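PDB 1YCO: branched-chain phosphotransacylase from Enterococcus faecalis, which probably transfers branched-chain acyl groups between coenzyme A and phosphate, as an acyltransferase of the phosphate acetyltransferase and butyryltransferase family. Local coordinates for residues N39-T42 and E43-K47; L84-M87 and L88-E91; A124-Q127 and A128-I131; N178-Q181 and E182-V185. One frame throughout, in Å; residues are numbered along the deposited sequence.

Interaction 1. Residues N39-T42 and E43-K47; sequences NLDT and ENLWK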
ATOM      1  N   ASN A  39      39.826  -6.916   0.225  1.00 52.45           N
ATOM      2  CA  ASN A  39      39.201  -8.017  -0.482  1.00 52.97           C
ATOM      3  C   ASN A  39      38.868  -9.197   0.429  1.00 55.25           C
ATOM      4  O   ASN A  39      39.636  -9.541   1.328  1.00 56.42           O
ATOM      5  CB  ASN A  39      40.111  -8.469  -1.621  1.00 50.85           C
ATOM      6  CG  ASN A  39      39.501  -9.562  -2.452  1.00 51.02           C
ATOM      7  OD1 ASN A  39      38.282  -9.707  -2.514  1.00 50.24           O
ATOM      8  ND2 ASN A  39      40.351 -10.340  -3.115  1.00 52.61           N
ATOM      9  N   LEU A  40      37.709  -9.811   0.195  1.00 57.25           N
ATOM     10  CA  LEU A  40      37.258 -10.956   0.991  1.00 58.83           C
ATOM     11  C   LEU A  40      37.184 -12.206   0.119  1.00 60.10           C
ATOM     12  O   LEU A  40      36.784 -13.287   0.563  1.00 61.04           O
ATOM     13  CB  LEU A  40      35.888 -10.652   1.600  1.00 58.45           C
ATOM     14  CG  LEU A  40      35.824  -9.373   2.449  1.00 58.54           C
ATOM     15  CD1 LEU A  40      34.388  -9.090   2.858  1.00 57.78           C
ATOM     16  CD2 LEU A  40      36.715  -9.528   3.681  1.00 57.93           C
ATOM     17  N   ASP A  41      37.577 -12.040  -1.135  1.00 61.29           N
ATOM     18  CA  ASP A  41      37.578 -13.129  -2.096  1.00 62.41           C
ATOM     19  C   ASP A  41      38.812 -14.014  -1.923  1.00 63.58           C
ATOM     20  O   ASP A  41      39.955 -13.542  -2.009  1.00 63.08           O
ATOM     21  CB  ASP A  41      37.530 -12.544  -3.511  1.00 63.30           C
ATOM     22  CG  ASP A  41      37.687 -13.592  -4.585  1.00 65.07           C
ATOM     23  OD1 ASP A  41      36.881 -14.548  -4.605  1.00 64.64           O
ATOM     24  OD2 ASP A  41      38.623 -13.457  -5.412  1.00 66.45           O
ATOM     25  N   THR A  42      38.562 -15.298  -1.670  1.00 64.48           N
ATOM     26  CA  THR A  42      39.604 -16.316  -1.479  1.00 63.73           C
ATOM     27  C   THR A  42      39.498 -17.380  -2.571  1.00 64.80           C
ATOM     28  O   THR A  42      40.507 -17.925  -3.019  1.00 65.34           O
ATOM     29  CB  THR A  42      39.457 -17.030  -0.108  1.00 63.38           C
ATOM     30  OG1 THR A  42      39.805 -16.127   0.953  1.00 61.61           O
ATOM     31  CG2 THR A  42      40.354 -18.262  -0.050  1.00 62.44           C
ATOM     32  N   GLU A  43      38.267 -17.678  -2.985  1.00 64.52           N
ATOM     33  CA  GLU A  43      38.021 -18.678  -4.021  1.00 65.00           C
ATOM     34  C   GLU A  43      38.154 -18.051  -5.408  1.00 64.99           C
ATOM     35  O   GLU A  43      37.725 -18.631  -6.407  1.00 65.37           O
ATOM     36  CB  GLU A  43      36.616 -19.275  -3.873  1.00 65.81           C
ATOM     37  CG  GLU A  43      36.398 -20.563  -4.671  1.00 67.07           C
ATOM     38  CD  GLU A  43      37.239 -21.711  -4.143  1.00 69.55           C
ATOM     39  OE1 GLU A  43      37.295 -22.777  -4.805  1.00 71.07           O
ATOM     40  OE2 GLU A  43      37.842 -21.547  -3.055  1.00 69.53           O
ATOM     41  N   ASN A  44      38.743 -16.861  -5.464  1.00 64.00           N
ATOM     42  CA  ASN A  44      38.921 -16.158  -6.729  1.00 64.39           C
ATOM     43  C   ASN A  44      37.618 -15.959  -7.523  1.00 63.38           C
ATOM     44  O   ASN A  44      37.648 -15.839  -8.752  1.00 63.49           O
ATOM     45  CB  ASN A  44      39.934 -16.895  -7.605  1.00 64.75           C
ATOM     46  CG  ASN A  44      41.141 -16.039  -7.935  1.00 66.95           C
ATOM     47  OD1 ASN A  44      40.999 -14.857  -8.278  1.00 67.24           O
ATOM     48  ND2 ASN A  44      42.338 -16.630  -7.848  1.00 66.60           N
ATOM     49  N   LEU A  45      36.485 -15.924  -6.822  1.00 61.06           N
ATOM     50  CA  LEU A  45      35.182 -15.730  -7.460  1.00 59.71           C
ATOM     51  C   LEU A  45      35.199 -14.496  -8.381  1.00 60.10           C
ATOM     52  O   LEU A  45      35.454 -14.603  -9.582  1.00 60.36           O
ATOM     53  CB  LEU A  45      34.090 -15.559  -6.394  1.00 57.71           C
ATOM     54  CG  LEU A  45      33.932 -16.680  -5.359  1.00 57.56           C
ATOM     55  CD1 LEU A  45      32.962 -16.224  -4.283  1.00 57.62           C
ATOM     56  CD2 LEU A  45      33.441 -17.960  -6.021  1.00 55.69           C
ATOM     57  N   TRP A  46      34.933 -13.324  -7.808  1.00 58.11           N
ATOM     58  CA  TRP A  46      34.927 -12.079  -8.575  1.00 56.17           C
ATOM     59  C   TRP A  46      36.335 -11.556  -8.851  1.00 56.18           C
ATOM     60  O   TRP A  46      37.324 -12.188  -8.492  1.00 57.18           O
ATOM     61  CB  TRP A  46      34.148 -10.984  -7.829  1.00 54.48           C
ATOM     62  CG  TRP A  46      34.679 -10.635  -6.454  1.00 51.11           C
ATOM     63  CD1 TRP A  46      35.980 -10.410  -6.102  1.00 51.39           C
ATOM     64  CD2 TRP A  46      33.905 -10.442  -5.260  1.00 51.47           C
ATOM     65  NE1 TRP A  46      36.067 -10.092  -4.766  1.00 50.40           N
ATOM     66  CE2 TRP A  46      34.811 -10.104  -4.226  1.00 50.04           C
ATOM     67  CE3 TRP A  46      32.537 -10.522  -4.966  1.00 50.51           C
ATOM     68  CZ2 TRP A  46      34.390  -9.847  -2.917  1.00 49.88           C
ATOM     69  CZ3 TRP A  46      32.117 -10.266  -3.662  1.00 50.33           C
ATOM     70  CH2 TRP A  46      33.044  -9.931  -2.653  1.00 50.86           C
ATOM     71  N   LYS A  47      36.395 -10.389  -9.490  1.00 55.40           N
ATOM     72  CA  LYS A  47      37.636  -9.693  -9.808  1.00 55.39           C
ATOM     73  C   LYS A  47      37.702  -8.439  -8.926  1.00 55.92           C
ATOM     74  O   LYS A  47      37.166  -7.389  -9.291  1.00 57.81           O
ATOM     75  CB  LYS A  47      37.650  -9.272 -11.279  1.00 55.71           C
ATOM     76  CG  LYS A  47      37.921 -10.404 -12.278  1.00 58.66           C
ATOM     77  CD  LYS A  47      39.425 -10.657 -12.524  1.00 57.52           C
ATOM     78  CE  LYS A  47      40.170 -11.115 -11.262  1.00 57.89           C
ATOM     79  NZ  LYS A  47      39.751 -12.468 -10.759  1.00 55.89           N
TER

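Interaction 2. Residues L84-M87 and L88-E91; sequences LKEM and LKSE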
ATOM      1  N   LEU A  84      24.300   7.408  -7.510  1.00 50.52           N
ATOM      2  CA  LEU A  84      23.280   7.978  -8.381  1.00 53.54           C
ATOM      3  C   LEU A  84      23.803   9.227  -9.074  1.00 53.95           C
ATOM      4  O   LEU A  84      23.736   9.344 -10.301  1.00 52.96           O
ATOM      5  CB  LEU A  84      22.029   8.310  -7.571  1.00 54.15           C
ATOM      6  CG  LEU A  84      20.731   8.411  -8.371  1.00 56.23           C
ATOM      7  CD1 LEU A  84      20.420   7.059  -9.015  1.00 56.95           C
ATOM      8  CD2 LEU A  84      19.589   8.824  -7.450  1.00 57.45           C
ATOM      9  N   LYS A  85      24.323  10.159  -8.283  1.00 54.60           N
ATOM     10  CA  LYS A  85      24.870  11.392  -8.841  1.00 57.01           C
ATOM     11  C   LYS A  85      26.000  11.019  -9.802  1.00 56.69           C
ATOM     12  O   LYS A  85      26.247  11.699 -10.807  1.00 57.69           O
ATOM     13  CB  LYS A  85      25.431  12.296  -7.734  1.00 58.36           C
ATOM     14  CG  LYS A  85      26.011  13.615  -8.262  1.00 59.50           C
ATOM     15  CD  LYS A  85      27.100  14.174  -7.354  1.00 59.77           C
ATOM     16  CE  LYS A  85      26.582  14.524  -5.962  1.00 58.77           C
ATOM     17  NZ  LYS A  85      27.702  15.009  -5.089  1.00 58.67           N
ATOM     18  N   GLU A  86      26.680   9.925  -9.478  1.00 54.91           N
ATOM     19  CA  GLU A  86      27.784   9.431 -10.282  1.00 54.24           C
ATOM     20  C   GLU A  86      27.357   8.916 -11.660  1.00 52.77           C
ATOM     21  O   GLU A  86      27.987   9.239 -12.670  1.00 49.86           O
ATOM     22  CB  GLU A  86      28.528   8.327  -9.517  1.00 55.83           C
ATOM     23  CG  GLU A  86      29.958   8.692  -9.167  1.00 57.53           C
ATOM     24  CD  GLU A  86      30.808   8.883 -10.408  1.00 59.08           C
ATOM     25  OE1 GLU A  86      31.788   9.664 -10.351  1.00 58.84           O
ATOM     26  OE2 GLU A  86      30.495   8.241 -11.438  1.00 58.45           O
ATOM     27  N   MET A  87      26.291   8.118 -11.710  1.00 52.95           N
ATOM     28  CA  MET A  87      25.815   7.566 -12.985  1.00 54.45           C
ATOM     29  C   MET A  87      25.036   8.577 -13.835  1.00 55.63           C
ATOM     30  O   MET A  87      24.773   8.334 -15.010  1.00 56.40           O
ATOM     31  CB  MET A  87      24.968   6.311 -12.727  1.00 54.21           C
ATOM     32  CG  MET A  87      23.924   6.470 -11.622  1.00 54.68           C
ATOM     33  SD  MET A  87      23.113   4.906 -11.116  1.00 54.69           S
ATOM     34  CE  MET A  87      21.929   4.704 -12.476  1.00 52.99           C
ATOM     35  N   LEU A  88      24.691   9.720 -13.244  1.00 57.18           N
ATOM     36  CA  LEU A  88      23.961  10.759 -13.965  1.00 57.47           C
ATOM     37  C   LEU A  88      24.854  11.869 -14.523  1.00 58.01           C
ATOM     38  O   LEU A  88      24.361  12.938 -14.885  1.00 57.92           O
ATOM     39  CB  LEU A  88      22.872  11.373 -13.069  1.00 57.61           C
ATOM     40  CG  LEU A  88      21.585  10.551 -12.875  1.00 57.94           C
ATOM     41  CD1 LEU A  88      20.644  11.278 -11.929  1.00 55.63           C
ATOM     42  CD2 LEU A  88      20.900  10.327 -14.229  1.00 55.96           C
ATOM     43  N   LYS A  89      26.163  11.628 -14.594  1.00 58.32           N
ATOM     44  CA  LYS A  89      27.078  12.640 -15.144  1.00 58.35           C
ATOM     45  C   LYS A  89      27.168  12.527 -16.664  1.00 58.50           C
ATOM     46  O   LYS A  89      27.207  11.428 -17.214  1.00 60.42           O
ATOM     47  CB  LYS A  89      28.478  12.501 -14.540  1.00 57.05           C
ATOM     48  CG  LYS A  89      28.595  12.980 -13.107  1.00 57.31           C
ATOM     49  CD  LYS A  89      30.037  12.925 -12.624  1.00 58.38           C
ATOM     50  CE  LYS A  89      30.153  13.373 -11.168  1.00 60.96           C
ATOM     51  NZ  LYS A  89      31.545  13.213 -10.626  1.00 59.90           N
ATOM     52  N   SER A  90      27.207  13.670 -17.338  1.00 58.82           N
ATOM     53  CA  SER A  90      27.287  13.711 -18.800  1.00 60.41           C
ATOM     54  C   SER A  90      28.441  12.900 -19.400  1.00 59.90           C
ATOM     55  O   SER A  90      28.300  12.330 -20.482  1.00 59.86           O
ATOM     56  CB  SER A  90      27.402  15.164 -19.277  1.00 61.08           C
ATOM     57  OG  SER A  90      26.318  15.948 -18.809  1.00 65.03           O
ATOM     58  N   GLU A  91      29.576  12.859 -18.704  1.00 59.26           N
ATOM     59  CA  GLU A  91      30.752  12.128 -19.183  1.00 59.76           C
ATOM     60  C   GLU A  91      30.446  10.661 -19.489  1.00 58.86           C
ATOM     61  O   GLU A  91      31.040  10.072 -20.390  1.00 59.13           O
ATOM     62  CB  GLU A  91      31.901  12.216 -18.150  1.00 60.64           C
ATOM     63  CG  GLU A  91      31.631  11.489 -16.819  1.00 62.87           C
ATOM     64  CD  GLU A  91      32.772  11.599 -15.791  1.00 64.30           C
ATOM     65  OE1 GLU A  91      32.955  12.687 -15.193  1.00 64.26           O
ATOM     66  OE2 GLU A  91      33.483  10.590 -15.576  1.00 63.70           O
TER

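Interaction 3. Residues A124-Q127 and A128-I131; sequences APTQ and ATLI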
ATOM      1  N   ALA A 124       5.979  12.008  -6.622  1.00 32.12           N
ATOM      2  CA  ALA A 124       4.568  12.235  -6.905  1.00 32.02           C
ATOM      3  C   ALA A 124       4.418  12.714  -8.341  1.00 32.22           C
ATOM      4  O   ALA A 124       4.045  13.853  -8.598  1.00 30.41           O
ATOM      5  CB  ALA A 124       4.013  13.273  -5.937  1.00 30.34           C
ATOM      6  N   PRO A 125       4.694  11.821  -9.301  1.00 34.61           N
ATOM      7  CA  PRO A 125       4.623  12.072 -10.743  1.00 34.92           C
ATOM      8  C   PRO A 125       3.443  12.909 -11.244  1.00 35.04           C
ATOM      9  O   PRO A 125       2.305  12.747 -10.790  1.00 36.86           O
ATOM     10  CB  PRO A 125       4.604  10.666 -11.331  1.00 36.13           C
ATOM     11  CG  PRO A 125       5.387   9.869 -10.338  1.00 37.62           C
ATOM     12  CD  PRO A 125       4.872  10.381  -9.030  1.00 36.32           C
ATOM     13  N   THR A 126       3.741  13.802 -12.182  1.00 33.74           N
ATOM     14  CA  THR A 126       2.741  14.641 -12.837  1.00 34.50           C
ATOM     15  C   THR A 126       2.259  13.812 -14.023  1.00 33.98           C
ATOM     16  O   THR A 126       2.742  12.708 -14.248  1.00 35.39           O
ATOM     17  CB  THR A 126       3.355  15.923 -13.431  1.00 34.27           C
ATOM     18  OG1 THR A 126       4.410  15.563 -14.335  1.00 34.76           O
ATOM     19  CG2 THR A 126       3.907  16.815 -12.336  1.00 36.03           C
ATOM     20  N   GLN A 127       1.340  14.353 -14.806  1.00 34.56           N
ATOM     21  CA  GLN A 127       0.837  13.613 -15.946  1.00 33.88           C
ATOM     22  C   GLN A 127       1.941  13.252 -16.938  1.00 33.69           C
ATOM     23  O   GLN A 127       1.958  12.156 -17.495  1.00 32.90           O
ATOM     24  CB  GLN A 127      -0.245  14.418 -16.648  1.00 34.85           C
ATOM     25  CG  GLN A 127      -0.721  13.804 -17.949  1.00 38.84           C
ATOM     26  CD  GLN A 127      -1.876  14.570 -18.546  1.00 40.91           C
ATOM     27  OE1 GLN A 127      -2.218  15.656 -18.072  1.00 42.71           O
ATOM     28  NE2 GLN A 127      -2.484  14.016 -19.596  1.00 41.92           N
ATOM     29  N   ALA A 128       2.865  14.180 -17.162  1.00 32.57           N
ATOM     30  CA  ALA A 128       3.948  13.942 -18.109  1.00 30.99           C
ATOM     31  C   ALA A 128       4.865  12.830 -17.596  1.00 29.90           C
ATOM     32  O   ALA A 128       5.279  11.946 -18.346  1.00 27.89           O
ATOM     33  CB  ALA A 128       4.736  15.228 -18.331  1.00 31.69           C
ATOM     34  N   THR A 129       5.171  12.897 -16.307  1.00 28.76           N
ATOM     35  CA  THR A 129       6.018  11.916 -15.663  1.00 29.44           C
ATOM     36  C   THR A 129       5.392  10.519 -15.635  1.00 29.73           C
ATOM     37  O   THR A 129       6.055   9.507 -15.921  1.00 28.77           O
ATOM     38  CB  THR A 129       6.326  12.339 -14.237  1.00 30.12           C
ATOM     39  OG1 THR A 129       6.910  13.643 -14.257  1.00 32.58           O
ATOM     40  CG2 THR A 129       7.285  11.350 -13.580  1.00 28.76           C
ATOM     41  N   LEU A 130       4.111  10.470 -15.298  1.00 28.97           N
ATOM     42  CA  LEU A 130       3.403   9.203 -15.224  1.00 30.55           C
ATOM     43  C   LEU A 130       3.418   8.591 -16.617  1.00 31.10           C
ATOM     44  O   LEU A 130       3.634   7.392 -16.764  1.00 30.62           O
ATOM     45  CB  LEU A 130       1.965   9.426 -14.727  1.00 32.56           C
ATOM     46  CG  LEU A 130       1.249   8.344 -13.900  1.00 34.32           C
ATOM     47  CD1 LEU A 130       0.948   7.156 -14.763  1.00 36.34           C
ATOM     48  CD2 LEU A 130       2.087   7.945 -12.689  1.00 33.69           C
ATOM     49  N   ILE A 131       3.217   9.427 -17.637  1.00 31.66           N
ATOM     50  CA  ILE A 131       3.234   8.960 -19.022  1.00 32.46           C
ATOM     51  C   ILE A 131       4.565   8.262 -19.335  1.00 33.20           C
ATOM     52  O   ILE A 131       4.575   7.190 -19.939  1.00 33.11           O
ATOM     53  CB  ILE A 131       3.000  10.136 -20.010  1.00 32.69           C
ATOM     54  CG1 ILE A 131       1.519  10.533 -19.980  1.00 32.14           C
ATOM     55  CG2 ILE A 131       3.427   9.747 -21.422  1.00 32.15           C
ATOM     56  CD1 ILE A 131       1.170  11.726 -20.850  1.00 31.59           C
TER
HETATM   57  O   HOH W   1       6.648  14.644 -11.765  1.00 39.20           O

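Interaction 4. Residues N178-Q181 and E182-V185; sequences NDQQ and EATV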
ATOM      1  N   ASN A 178      -5.187   6.378 -25.224  1.00 45.76           N
ATOM      2  CA  ASN A 178      -6.327   5.821 -25.939  1.00 50.97           C
ATOM      3  C   ASN A 178      -6.087   5.716 -27.442  1.00 52.78           C
ATOM      4  O   ASN A 178      -6.897   5.136 -28.159  1.00 54.42           O
ATOM      5  CB  ASN A 178      -7.591   6.650 -25.676  1.00 52.35           C
ATOM      6  CG  ASN A 178      -8.846   5.984 -26.218  1.00 54.83           C
ATOM      7  OD1 ASN A 178      -9.151   4.832 -25.893  1.00 55.62           O
ATOM      8  ND2 ASN A 178      -9.584   6.708 -27.041  1.00 56.08           N
ATOM      9  N   ASP A 179      -4.965   6.261 -27.909  1.00 55.86           N
ATOM     10  CA  ASP A 179      -4.632   6.240 -29.330  1.00 58.31           C
ATOM     11  C   ASP A 179      -3.838   5.008 -29.766  1.00 58.18           C
ATOM     12  O   ASP A 179      -4.317   4.210 -30.575  1.00 58.81           O
ATOM     13  CB  ASP A 179      -3.845   7.502 -29.716  1.00 61.98           C
ATOM     14  CG  ASP A 179      -4.668   8.784 -29.567  1.00 65.95           C
ATOM     15  OD1 ASP A 179      -4.255   9.825 -30.133  1.00 67.85           O
ATOM     16  OD2 ASP A 179      -5.718   8.753 -28.878  1.00 67.71           O
ATOM     17  N   GLN A 180      -2.628   4.860 -29.234  1.00 56.84           N
ATOM     18  CA  GLN A 180      -1.758   3.737 -29.580  1.00 54.62           C
ATOM     19  C   GLN A 180      -2.392   2.357 -29.382  1.00 53.70           C
ATOM     20  O   GLN A 180      -3.416   2.215 -28.712  1.00 53.74           O
ATOM     21  CB  GLN A 180      -0.447   3.844 -28.794  1.00 54.28           C
ATOM     22  CG  GLN A 180      -0.619   3.901 -27.297  1.00 52.52           C
ATOM     23  CD  GLN A 180      -1.016   2.567 -26.713  1.00 50.70           C
ATOM     24  OE1 GLN A 180      -0.290   1.584 -26.851  1.00 49.66           O
ATOM     25  NE2 GLN A 180      -2.171   2.523 -26.053  1.00 48.70           N
ATOM     26  N   GLN A 181      -1.786   1.341 -29.991  1.00 53.50           N
ATOM     27  CA  GLN A 181      -2.293  -0.030 -29.890  1.00 53.07           C
ATOM     28  C   GLN A 181      -1.230  -1.000 -29.363  1.00 51.31           C
ATOM     29  O   GLN A 181      -1.400  -2.216 -29.431  1.00 50.21           O
ATOM     30  CB  GLN A 181      -2.793  -0.509 -31.261  1.00 54.62           C
ATOM     31  CG  GLN A 181      -4.100   0.134 -31.741  1.00 56.74           C
ATOM     32  CD  GLN A 181      -5.345  -0.451 -31.069  1.00 59.68           C
ATOM     33  OE1 GLN A 181      -5.660  -1.638 -31.237  1.00 58.15           O
ATOM     34  NE2 GLN A 181      -6.061   0.385 -30.305  1.00 61.06           N
ATOM     35  N   GLU A 182      -0.136  -0.457 -28.841  1.00 50.46           N
ATOM     36  CA  GLU A 182       0.936  -1.283 -28.307  1.00 50.59           C
ATOM     37  C   GLU A 182       0.563  -1.913 -26.966  1.00 48.09           C
ATOM     38  O   GLU A 182       1.058  -2.986 -26.623  1.00 47.49           O
ATOM     39  CB  GLU A 182       2.213  -0.454 -28.161  1.00 54.36           C
ATOM     40  CG  GLU A 182       2.853  -0.079 -29.482  1.00 58.16           C
ATOM     41  CD  GLU A 182       4.139   0.690 -29.301  1.00 61.45           C
ATOM     42  OE1 GLU A 182       4.065   1.869 -28.876  1.00 63.22           O
ATOM     43  OE2 GLU A 182       5.221   0.113 -29.577  1.00 61.36           O
ATOM     44  N   ALA A 183      -0.311  -1.255 -26.214  1.00 45.52           N
ATOM     45  CA  ALA A 183      -0.739  -1.788 -24.921  1.00 43.39           C
ATOM     46  C   ALA A 183      -2.081  -1.225 -24.490  1.00 41.63           C
ATOM     47  O   ALA A 183      -2.564  -0.236 -25.041  1.00 42.01           O
ATOM     48  CB  ALA A 183       0.309  -1.491 -23.850  1.00 42.26           C
ATOM     49  N   THR A 184      -2.686  -1.875 -23.507  1.00 38.56           N
ATOM     50  CA  THR A 184      -3.956  -1.415 -22.987  1.00 37.68           C
ATOM     51  C   THR A 184      -3.700  -0.713 -21.652  1.00 36.62           C
ATOM     52  O   THR A 184      -3.350  -1.355 -20.665  1.00 36.89           O
ATOM     53  CB  THR A 184      -4.937  -2.584 -22.765  1.00 37.89           C
ATOM     54  OG1 THR A 184      -5.182  -3.248 -24.011  1.00 38.89           O
ATOM     55  CG2 THR A 184      -6.254  -2.067 -22.213  1.00 36.40           C
ATOM     56  N   VAL A 185      -3.857   0.608 -21.639  1.00 35.86           N
ATOM     57  CA  VAL A 185      -3.658   1.410 -20.435  1.00 35.96           C
ATOM     58  C   VAL A 185      -5.014   1.934 -19.957  1.00 35.75           C
ATOM     59  O   VAL A 185      -5.713   2.617 -20.708  1.00 36.99           O
ATOM     60  CB  VAL A 185      -2.727   2.622 -20.714  1.00 35.07           C
ATOM     61  CG1 VAL A 185      -2.386   3.330 -19.419  1.00 35.53           C
ATOM     62  CG2 VAL A 185      -1.448   2.161 -21.407  1.00 36.25           C
TER

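Interaction 1. Residues N39-T42 and E43-K47
Asn39 reaches Trp46 through its amide oxygen: Trp46 NE1 donates to Asn39 OD1 at 3.2 Å with an N-H...O angle of 157°, and OD1 lies close to the plane of the indole, at its edge. The same oxygen closes an Asx turn by accepting from Asp41 N at 2.8 Å. The two donors come to it from opposite faces of the amide plane, the backbone N-H well above that plane and the indole N-H tilted from it. Asp41 then turns back into the loop. Its CB sits 3.1 Å from Trp46 NE1, and with CG anti to the backbone N (chi1 173°) the carboxylate is directed toward Asn44 and Leu45. Asp41 OD1 stands over one face of the indole and takes a weak bond, 2.6 Å but bent to 123°, from Leu45 N. Thr42 meets Glu43 only as its chain neighbour, through CB and CG2 beside Glu43 N. The loop joins strand 29-35 to strand 47-50, and the buried indole also packs on Leu15 and Val18 of helix 12-24. One amide oxygen thus fixes both the Asx turn and the edge of the indole, while the N-H of Leu45 would probably favour an ionised Asp41, though the bent bond makes the effect small.

Interaction 2. Residues L84-M87 and L88-E91
Leu84 O and Leu88 N form the shortest polar bond across this junction, 3.1 Å long. It is weak, because the N-H...O angle is only 130°. It nevertheless spans i to i+4, as in an alpha-helix, and joins the end of helix 80-87 to the first residue that leaves helical backbone angles. The side chain of Leu88 sits over the same carbonyl, with CB 3.5 Å and CG 3.6 Å from Leu84 O. Beyond the two segments it also touches Lys95 and Leu100, so this leucine links the helix end to the following loop. Lys89 returns along the last turn. Its CG lies 3.5 Å from Lys85 O, and with CG anti to the carbonyl carbon (chi1 -74°) and the rest of the chain extended, the ammonium is carried to the acid of Glu86. Lys89 NZ and Glu86 OE1 form a salt bridge at 3.6 Å, a long separation for such a pair, and the two side chains cross at a slant. A bend at chi2 (-64°) turns the carboxylate of Glu86 so that OE1 faces the lysine; its other oxygen, OE2, has a weak hydrogen bond with His92, and the side chain rests on Ala58, Gln59 and Val62 of helix 54-66. The buried glutamate therefore has a partner for each oxygen, and the nearby ammonium would probably help to keep it ionised, although the distance suggests a modest electrostatic tie.

Interaction 3. Residues A124-Q127 and A128-I131
Thr126 O accepts from Leu130 N at 2.8 Å, with the donor nearly in line with the C=O bond and an N-H...O angle of 165°. One residue on, Gln127 O accepts from Ile131 N at 3.0 Å. These successive i to i+4 bonds define the first turn of helix 127-143. Thr126, still in an extended conformation at psi -179°, occupies the N-cap position immediately before it. Its hydroxyl is placed between the backbone N and the carbonyl carbon (chi1 56°), which turns OG1 toward the turn ahead, where it is hydrogen-bonded to Thr129 OG1 at 3.2 Å. The two threonine side chains cross at about a right angle. A water joins the same residues by a second route, accepting from Thr126 N at 3.1 Å and hydrogen-bonded to Thr129 OG1 at 2.7 Å. Here the fold passes from the loop after strand 113-117 into the long helix, and the N-cap residue serves the turn through both its carbonyl and its hydroxyl. Pro125 supplies the apolar side: its CB is 3.6 Å from Thr129 CG2, with the two side chains again crossing nearly at right angles, and 3.9 Å from Leu130 CD2. Gln127 and Ile131 run side by side and point the same way. Both reach helix 165-177, where Gln127 touches Leu169 and Glu172, and Ile131 touches His176 and Phe177.

Interaction 4. Residues N178-Q181 and E182-V185
Gln180 sends its side chain back over the turn that leads to Ala183. CB points toward the residues ahead, and CG lies between the backbone N and the carbonyl carbon (chi1 57°). A second bend, at chi2, folds the chain upon itself and brings the amide alongside the backbone of 182-183. CD, the amide carbon, stands 3.6 Å from Ala183 O, and from there the two ends of the amide part to different partners. OE1 accepts from Ala183 N at 2.9 Å, with an N-H...O angle of 145°; that donor lies in the carbonyl plane, on a lone pair. The same oxygen takes a weak, strongly bent bond from Glu182 N, also 2.9 Å, and Glu182 CB lies 3.5 Å away. NE2 donates to Ala183 O at 3.0 Å with a straighter angle of 162°, and that acceptor sits almost exactly in the plane of the glutamine amide. NE2 also has a hydrogen bond with Phe177 O at the end of helix 165-177. The amide thus meets both the N-H and the C=O of Ala183, a pairing that resembles one backbone strand beside another, and its nitrogen links this to the preceding helix. Ala183 is buried against Pro149 and Ile151, and the chain continues as strand 184-189, outermost within this chain in the mixed sheet. Glu182 forms a salt bridge with Lys138. Because OE1 accepts from the N-H of Ala183 while NE2 donates to its C=O, the hydrogen bonding determines which way round the amide lies, and the main-chain polar groups of Ala183 are satisfied before the strand begins.

How the interactions relate
All four are local contacts, each within one continuous run of chain, and none spans the fold. Interactions 1 and 3 lie at the surface, whereas interactions 2 and 4 are partly buried. Interaction 1 lies in the loop between two strands of the parallel sheet, on the other side of the chain's centre from interactions 3 and 4, their centres about 44 and 48 Å from its own. Interactions 3 and 4 are nearest each other, about 17 Å between centres, and both touch upon helix 165-177: the first through side chains packed on it, the second through its end. Chemistry follows place: a side-chain amide oxygen taking N-H groups in 1 and 4, joined by a carboxylate in 1 and by the amide nitrogen in 4, a salt bridge at a helix end in 2, hydroxyls and water at a helix start in 3.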